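Local coordinates for glucuronan lyase A (Trichoderma reesei, PDB 2ZZJ), which probably cleaves beta-1,4-linked glucuronan within the chain by a lyase reaction and binds a calcium ion, at residues Q83-N88 with H205-M210; F168-W171 with K176-E179; E223-V226 with D232-P235. All blocks are in the same frame, centred on the assembly; numbering follows the deposited sequence.

How the contacts relate
The three contacts are spread over a beta-jelly roll built from two antiparallel sheets. Contact 1 ties the residues leading into strand 86-95, in one sheet, to the end of helix 202-207. Contacts 2 and 3 both reach the other sheet; their centres lie about 16 Å apart, whereas that of contact 1 is about 26 Å from contact 2 and about 29 Å from contact 3, with the chain's centre between contacts 1 and 3. Along the sequence, contact 2 falls between the two halves of contact 1, and contact 3 follows near the C-terminus, beside the calcium site. Contacts 1 and 3 thus attach the short helices 202-207 and 230-233 to the two sheets, while contact 2 is a hairpin within one sheet.

Contact 1 of 3, residues Q83-N88 with H205-M210; sequences QPQSYN and HDDGHM
Q85 reaches across to D207 and H209, joining the stretch that leads into strand 86-95 of one jelly-roll sheet to the turn that follows helix 202-207. The tight part is the buried amide end of Q85. Its CG lies anti to the carbonyl carbon (chi1 -73°) and the chain then runs extended, carrying NE2 into the turn. There the nitrogen is gripped twice: it donates to H209 O at 2.8 Å and to D207 OD2 at 3.1 Å. Both bonds are nearly straight and lie close to the amide plane, which fixes the rotation of the amide. The carboxylate of D207 is met on its anti side, with the donor tilted 26° out of the carboxylate plane, and the two planes are turned 37° from each other. On the other branch, Q85 OE1 accepts from T211 N and lies 3.6 Å from M210 CA, so both polar atoms of the side chain are satisfied. D207 and H209 hold Q85 from an exposed turn, in which G208 leaves the helical conformation with positive phi; the two bonds therefore run between a buried amide and the solvent side. The H209 ring has Q85 NE2 over one of its faces, 4.3 Å from H209 CD2.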
loop_
_atom_site.group_PDB
_atom_site.type_symbol
_atom_site.label_atom_id
_atom_site.label_comp_id
_atom_site.label_asym_id
_atom_site.label_seq_id
_atom_site.Cartn_x
_atom_site.Cartn_y
_atom_site.Cartn_z
ATOM N N GLN A 83 -10.981 -2.143 -14.155
ATOM C CA GLN A 83 -10.107 -2.268 -15.323
ATOM C C GLN A 83 -8.906 -3.133 -14.970
ATOM O O GLN A 83 -8.532 -3.234 -13.775
ATOM C CB GLN A 83 -9.649 -0.883 -15.842
ATOM C CG GLN A 83 -10.759 -0.001 -16.357
ATOM C CD GLN A 83 -11.389 -0.517 -17.661
ATOM O OE1 GLN A 83 -10.953 -1.519 -18.226
ATOM N NE2 GLN A 83 -12.404 0.182 -18.134
ATOM N N PRO A 84 -8.321 -3.818 -15.981
ATOM C CA PRO A 84 -7.178 -4.704 -15.815
ATOM C C PRO A 84 -5.870 -4.049 -15.376
ATOM O O PRO A 84 -4.942 -4.764 -14.985
ATOM C CB PRO A 84 -6.979 -5.313 -17.221
ATOM C CG PRO A 84 -7.822 -4.520 -18.157
ATOM C CD PRO A 84 -8.865 -3.835 -17.366
ATOM N N GLN A 85 -5.765 -2.727 -15.487
ATOM C CA GLN A 85 -4.561 -2.021 -15.019
ATOM C C GLN A 85 -4.491 -2.081 -13.497
ATOM O O GLN A 85 -5.483 -2.396 -12.843
ATOM C CB GLN A 85 -4.544 -0.568 -15.487
ATOM C CG GLN A 85 -4.234 -0.408 -16.987
ATOM C CD GLN A 85 -4.110 1.034 -17.416
ATOM O OE1 GLN A 85 -4.994 1.847 -17.178
ATOM N NE2 GLN A 85 -3.031 1.343 -18.130
ATOM N N SER A 86 -3.311 -1.802 -12.949
ATOM C CA SER A 86 -3.143 -1.664 -11.501
ATOM C C SER A 86 -3.492 -0.269 -11.034
ATOM O O SER A 86 -3.051 0.704 -11.632
ATOM C CB SER A 86 -1.692 -1.941 -11.109
ATOM O OG SER A 86 -1.408 -1.436 -9.801
ATOM N N TYR A 87 -4.257 -0.194 -9.950
ATOM C CA TYR A 87 -4.371 1.023 -9.117
ATOM C C TYR A 87 -3.872 0.608 -7.740
ATOM O O TYR A 87 -4.473 -0.241 -7.086
ATOM C CB TYR A 87 -5.803 1.579 -9.073
ATOM C CG TYR A 87 -6.260 2.068 -10.430
ATOM C CD1 TYR A 87 -5.992 3.374 -10.832
ATOM C CD2 TYR A 87 -6.903 1.196 -11.339
ATOM C CE1 TYR A 87 -6.389 3.831 -12.091
ATOM C CE2 TYR A 87 -7.301 1.644 -12.609
ATOM C CZ TYR A 87 -7.025 2.963 -12.974
ATOM O OH TYR A 87 -7.376 3.464 -14.216
ATOM N N ASN A 88 -2.727 1.157 -7.350
ATOM C CA ASN A 88 -2.071 0.741 -6.124
ATOM C C ASN A 88 -2.735 1.490 -4.975
ATOM O O ASN A 88 -3.083 2.666 -5.122
ATOM C CB ASN A 88 -0.581 1.064 -6.190
ATOM C CG ASN A 88 0.230 0.246 -5.202
ATOM O OD1 ASN A 88 0.555 -0.929 -5.450
ATOM N ND2 ASN A 88 0.562 0.857 -4.070
ATOM N N HIS A 205 1.289 5.467 -15.780
ATOM C CA HIS A 205 2.649 5.804 -16.199
ATOM C C HIS A 205 3.362 4.596 -16.822
ATOM O O HIS A 205 3.860 4.686 -17.939
ATOM C CB HIS A 205 3.454 6.361 -15.020
ATOM C CG HIS A 205 4.926 6.391 -15.266
ATOM N ND1 HIS A 205 5.729 5.278 -15.108
ATOM C CD2 HIS A 205 5.740 7.393 -15.675
ATOM C CE1 HIS A 205 6.976 5.602 -15.407
ATOM N NE2 HIS A 205 7.008 6.876 -15.755
ATOM N N ASP A 206 3.395 3.471 -16.106
ATOM C CA ASP A 206 4.134 2.302 -16.548
ATOM C C ASP A 206 3.702 1.826 -17.940
ATOM O O ASP A 206 4.540 1.345 -18.711
ATOM C CB ASP A 206 4.016 1.158 -15.544
ATOM C CG ASP A 206 4.541 1.521 -14.144
ATOM O OD1 ASP A 206 5.180 2.582 -13.957
ATOM O OD2 ASP A 206 4.307 0.723 -13.210
ATOM N N ASP A 207 2.420 1.978 -18.266
ATOM C CA ASP A 207 1.893 1.394 -19.501
ATOM C C ASP A 207 1.909 2.374 -20.668
ATOM O O ASP A 207 1.789 1.959 -21.827
ATOM C CB ASP A 207 0.470 0.874 -19.317
ATOM C CG ASP A 207 0.381 -0.334 -18.406
ATOM O OD1 ASP A 207 1.419 -0.885 -17.951
ATOM O OD2 ASP A 207 -0.774 -0.732 -18.150
ATOM N N GLY A 208 2.019 3.660 -20.359
ATOM C CA GLY A 208 2.005 4.709 -21.364
ATOM C C GLY A 208 0.624 5.166 -21.790
ATOM O O GLY A 208 0.495 5.985 -22.704
ATOM N N HIS A 209 -0.417 4.641 -21.138
ATOM C CA HIS A 209 -1.795 4.996 -21.479
ATOM C C HIS A 209 -2.699 4.516 -20.358
ATOM O O HIS A 209 -2.280 3.711 -19.520
ATOM C CB HIS A 209 -2.244 4.304 -22.785
ATOM C CG HIS A 209 -2.236 2.814 -22.695
ATOM N ND1 HIS A 209 -1.083 2.069 -22.818
ATOM C CD2 HIS A 209 -3.225 1.933 -22.424
ATOM C CE1 HIS A 209 -1.365 0.791 -22.650
ATOM N NE2 HIS A 209 -2.658 0.681 -22.405
ATOM N N MET A 210 -3.940 5.003 -20.395
ATOM C CA MET A 210 -4.990 4.599 -19.495
ATOM C C MET A 210 -6.018 3.733 -20.215
ATOM O O MET A 210 -6.511 4.095 -21.281
ATOM C CB MET A 210 -5.675 5.834 -18.941
ATOM C CG MET A 210 -6.968 5.512 -18.240
ATOM S SD MET A 210 -7.953 6.934 -17.785
ATOM C CE MET A 210 -8.528 7.537 -19.365
#

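Contact 2 of 3, residues F168-W171 with K176-E179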
loop_
_atom_site.group_PDB
_atom_site.type_symbol
_atom_site.label_atom_id
_atom_site.label_comp_id
_atom_site.label_asym_id
_atom_site.label_seq_id
_atom_site.Cartn_x
_atom_site.Cartn_y
_atom_site.Cartn_z
ATOM N N PHE A 168 3.979 -14.088 5.981
ATOM C CA PHE A 168 3.246 -13.068 5.232
ATOM C C PHE A 168 1.783 -13.476 5.256
ATOM O O PHE A 168 1.367 -14.444 4.624
ATOM C CB PHE A 168 3.843 -12.990 3.822
ATOM C CG PHE A 168 3.236 -11.927 2.919
ATOM C CD1 PHE A 168 3.686 -10.610 2.974
ATOM C CD2 PHE A 168 2.303 -12.275 1.961
ATOM C CE1 PHE A 168 3.166 -9.625 2.111
ATOM C CE2 PHE A 168 1.781 -11.296 1.090
ATOM C CZ PHE A 168 2.205 -9.974 1.190
ATOM N N LYS A 169 1.005 -12.766 6.075
ATOM C CA LYS A 169 -0.373 -13.131 6.355
ATOM C C LYS A 169 -1.254 -11.911 6.123
ATOM O O LYS A 169 -0.862 -10.812 6.492
ATOM C CB LYS A 169 -0.498 -13.592 7.815
ATOM C CG LYS A 169 0.445 -14.760 8.129
ATOM C CD LYS A 169 0.543 -15.094 9.620
ATOM C CE LYS A 169 -0.773 -15.601 10.175
ATOM N NZ LYS A 169 -0.607 -16.023 11.635
ATOM N N ILE A 170 -2.421 -12.121 5.508
ATOM C CA ILE A 170 -3.344 -11.027 5.159
ATOM C C ILE A 170 -4.788 -11.433 5.477
ATOM O O ILE A 170 -5.221 -12.552 5.156
ATOM C CB ILE A 170 -3.258 -10.678 3.654
ATOM C CG1 ILE A 170 -1.823 -10.307 3.247
ATOM C CG2 ILE A 170 -4.275 -9.542 3.277
ATOM C CD1 ILE A 170 -1.622 -9.947 1.754
ATOM N N TRP A 171 -5.536 -10.501 6.080
ATOM C CA TRP A 171 -6.953 -10.635 6.360
ATOM C C TRP A 171 -7.673 -9.565 5.548
ATOM O O TRP A 171 -7.149 -8.429 5.397
ATOM C CB TRP A 171 -7.262 -10.359 7.836
ATOM C CG TRP A 171 -6.938 -11.458 8.783
ATOM C CD1 TRP A 171 -7.827 -12.341 9.363
ATOM C CD2 TRP A 171 -5.651 -11.795 9.288
ATOM N NE1 TRP A 171 -7.151 -13.206 10.194
ATOM C CE2 TRP A 171 -5.820 -12.889 10.179
ATOM C CE3 TRP A 171 -4.372 -11.261 9.109
ATOM C CZ2 TRP A 171 -4.747 -13.468 10.868
ATOM C CZ3 TRP A 171 -3.290 -11.838 9.819
ATOM C CH2 TRP A 171 -3.494 -12.943 10.662
ATOM N N LYS A 176 -9.245 -14.344 7.287
ATOM C CA LYS A 176 -7.907 -14.629 6.814
ATOM C C LYS A 176 -8.054 -15.056 5.370
ATOM O O LYS A 176 -8.838 -15.984 5.085
ATOM C CB LYS A 176 -7.275 -15.767 7.612
ATOM C CG LYS A 176 -5.790 -15.964 7.356
ATOM C CD LYS A 176 -5.189 -16.980 8.364
ATOM C CE LYS A 176 -4.256 -16.268 9.317
ATOM N NZ LYS A 176 -3.954 -16.995 10.613
ATOM N N VAL A 177 -7.347 -14.365 4.473
ATOM C CA VAL A 177 -7.385 -14.694 3.036
ATOM C C VAL A 177 -6.062 -15.173 2.495
ATOM O O VAL A 177 -5.997 -15.677 1.373
ATOM C CB VAL A 177 -7.921 -13.543 2.133
ATOM C CG1 VAL A 177 -9.363 -13.232 2.485
ATOM C CG2 VAL A 177 -6.999 -12.327 2.188
ATOM N N HIS A 178 -4.988 -15.018 3.264
ATOM C CA HIS A 178 -3.714 -15.504 2.803
ATOM C C HIS A 178 -2.802 -15.751 3.972
ATOM O O HIS A 178 -2.731 -14.947 4.885
ATOM C CB HIS A 178 -3.052 -14.503 1.842
ATOM C CG HIS A 178 -1.840 -15.047 1.146
ATOM N ND1 HIS A 178 -1.927 -15.892 0.059
ATOM C CD2 HIS A 178 -0.516 -14.891 1.393
ATOM C CE1 HIS A 178 -0.707 -16.216 -0.344
ATOM N NE2 HIS A 178 0.164 -15.635 0.456
ATOM N N GLU A 179 -2.093 -16.875 3.965
ATOM C CA GLU A 179 -0.999 -17.008 4.903
ATOM C C GLU A 179 0.046 -17.922 4.319
ATOM O O GLU A 179 -0.276 -18.920 3.652
ATOM C CB GLU A 179 -1.487 -17.440 6.293
ATOM C CG GLU A 179 -1.263 -18.890 6.672
ATOM C CD GLU A 179 -2.263 -19.387 7.685
ATOM O OE1 GLU A 179 -3.160 -20.147 7.271
ATOM O OE2 GLU A 179 -2.180 -18.991 8.865
#
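The carbonyl oxygen of I170 is gripped by two backbone donors of the facing strand, V177 N at 2.9 Å and H178 N at 3.1 Å. Both approach in the carbonyl plane, though the bond from V177 is the straighter. In return, I170 N donates to H178 O at 2.9 Å. Two residues thus stand opposite one, a classic beta bulge in the antiparallel hairpin of strands 166-172 and 175-183. It shifts the register by one residue, so that W171 pairs with K176 while K169 still pairs with E179. The side chains of these two pairs share a face of the sheet. K176 lies alongside the indole of W171, and its CB makes a CH-pi contact 4.0 Å from the centroid of the five-membered ring. With CG anti to the backbone N (chi1 -169°), the lysine runs on past the six-membered ring, where its NZ forms a weakly bonded salt bridge to E179 OE2 (3.2 Å). That carboxylate oxygen is also hydrogen-bonded to Y181 OH. K169 NZ bonds to Q157 OE1 and lies 3.6 Å from K176 NZ, a likely repulsion that the nearby carboxylate of E179 may soften. On the opposite face, I170 packs on L156 of strand 152-160 and L143 of strand 135-145, and H178 CD2 comes to the edge of the F168 ring, 3.9 Å from F168 CD2.

Contact 3 of 3, residues E223-V226 with D232-P235; sequences EVAV and DVDP
D232 meets A225 through its backbone, D232 O lying 3.8 Å from A225 CB in the short, loosely formed helix 230-233. V233 packs on A225, its CB 3.9 Å from A225 CB. V233 CG1, anti to the carbonyl carbon (chi1 -48°), reaches over the strand backbone to 3.7 Å from A225 O. No direct hydrogen bond joins the two segments; instead a water donates to V233 O and to E223 O, 2.7 Å from each, bridging two backbone carbonyls. Two residues further on, P235 returns to the strand, its CB 3.9 Å from E223 CG. While that methylene rests on the proline, a bend at chi2 (68°) turns the carboxylate of E223 aside, to be held by K33 NZ in a salt bridge at OE1 and by Y5 OH in a hydrogen bond at OE2. The E223 side chain comes within about 5 Å of the bound calcium, consistent with a second-shell place beside K33 and D222, which belong to the metal site. The segment 232-235 covers the outer side of strand 216-227 in the jelly roll, where E223 and V224 form a G1 beta bulge opposite N6, with V233 also resting on F69 of strand 66-76 and V155 of strand 152-160, and P235 on R153 and V155.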
loop_
_atom_site.group_PDB
_atom_site.type_symbol
_atom_site.label_atom_id
_atom_site.label_comp_id
_atom_site.label_asym_id
_atom_site.label_seq_id
_atom_site.Cartn_x
_atom_site.Cartn_y
_atom_site.Cartn_z
ATOM N N GLU A 223 -8.686 4.885 9.671
ATOM C CA GLU A 223 -8.383 3.930 10.687
ATOM C C GLU A 223 -7.099 3.125 10.347
ATOM O O GLU A 223 -7.142 1.900 10.215
ATOM C CB GLU A 223 -9.628 3.009 10.894
ATOM C CG GLU A 223 -9.694 2.293 12.212
ATOM C CD GLU A 223 -9.926 3.226 13.436
ATOM O OE1 GLU A 223 -9.979 2.632 14.534
ATOM O OE2 GLU A 223 -10.017 4.488 13.319
ATOM N N VAL A 224 -5.980 3.833 10.198
ATOM C CA VAL A 224 -4.697 3.202 9.876
ATOM C C VAL A 224 -3.908 3.023 11.160
ATOM O O VAL A 224 -3.906 3.931 12.021
ATOM C CB VAL A 224 -3.862 4.069 8.881
ATOM C CG1 VAL A 224 -2.601 3.296 8.403
ATOM C CG2 VAL A 224 -4.716 4.497 7.652
ATOM N N ALA A 225 -3.234 1.880 11.300
ATOM C CA ALA A 225 -2.489 1.575 12.528
ATOM C C ALA A 225 -1.324 0.645 12.230
ATOM O O ALA A 225 -1.401 -0.183 11.282
ATOM C CB ALA A 225 -3.411 0.918 13.602
ATOM N N VAL A 226 -0.265 0.787 13.055
ATOM C CA VAL A 226 0.863 -0.137 13.051
ATOM C C VAL A 226 1.045 -0.548 14.505
ATOM O O VAL A 226 0.953 0.297 15.404
ATOM C CB VAL A 226 2.194 0.504 12.511
ATOM C CG1 VAL A 226 3.299 -0.577 12.444
ATOM C CG2 VAL A 226 1.969 1.164 11.126
ATOM N N ASP A 232 -4.421 -4.536 17.932
ATOM C CA ASP A 232 -3.867 -3.173 17.856
ATOM C C ASP A 232 -4.248 -2.477 16.547
ATOM O O ASP A 232 -4.501 -1.268 16.527
ATOM C CB ASP A 232 -2.346 -3.182 17.922
ATOM C CG ASP A 232 -1.826 -3.338 19.301
ATOM O OD1 ASP A 232 -2.484 -2.880 20.249
ATOM O OD2 ASP A 232 -0.713 -3.853 19.419
ATOM N N VAL A 233 -4.297 -3.243 15.461
ATOM C CA VAL A 233 -4.458 -2.639 14.119
ATOM C C VAL A 233 -5.754 -2.935 13.394
ATOM O O VAL A 233 -6.015 -2.363 12.349
ATOM C CB VAL A 233 -3.271 -2.973 13.178
ATOM C CG1 VAL A 233 -1.958 -2.726 13.882
ATOM C CG2 VAL A 233 -3.337 -4.425 12.635
ATOM N N ASP A 234 -6.541 -3.879 13.914
ATOM C CA ASP A 234 -7.789 -4.281 13.255
ATOM C C ASP A 234 -8.792 -3.124 13.225
ATOM O O ASP A 234 -9.271 -2.667 14.274
ATOM C CB ASP A 234 -8.383 -5.500 14.010
ATOM C CG ASP A 234 -9.736 -5.922 13.472
ATOM O OD1 ASP A 234 -10.119 -5.477 12.367
ATOM O OD2 ASP A 234 -10.405 -6.717 14.169
ATOM N N PRO A 235 -9.108 -2.600 12.029
ATOM C CA PRO A 235 -10.066 -1.471 12.041
ATOM C C PRO A 235 -11.433 -1.793 12.635
ATOM O O PRO A 235 -12.179 -0.871 12.993
ATOM C CB PRO A 235 -10.263 -1.143 10.553
ATOM C CG PRO A 235 -8.990 -1.721 9.843
ATOM C CD PRO A 235 -8.650 -2.958 10.665
HETATM O O HOH W 1 -6.688 0.277 12.377
#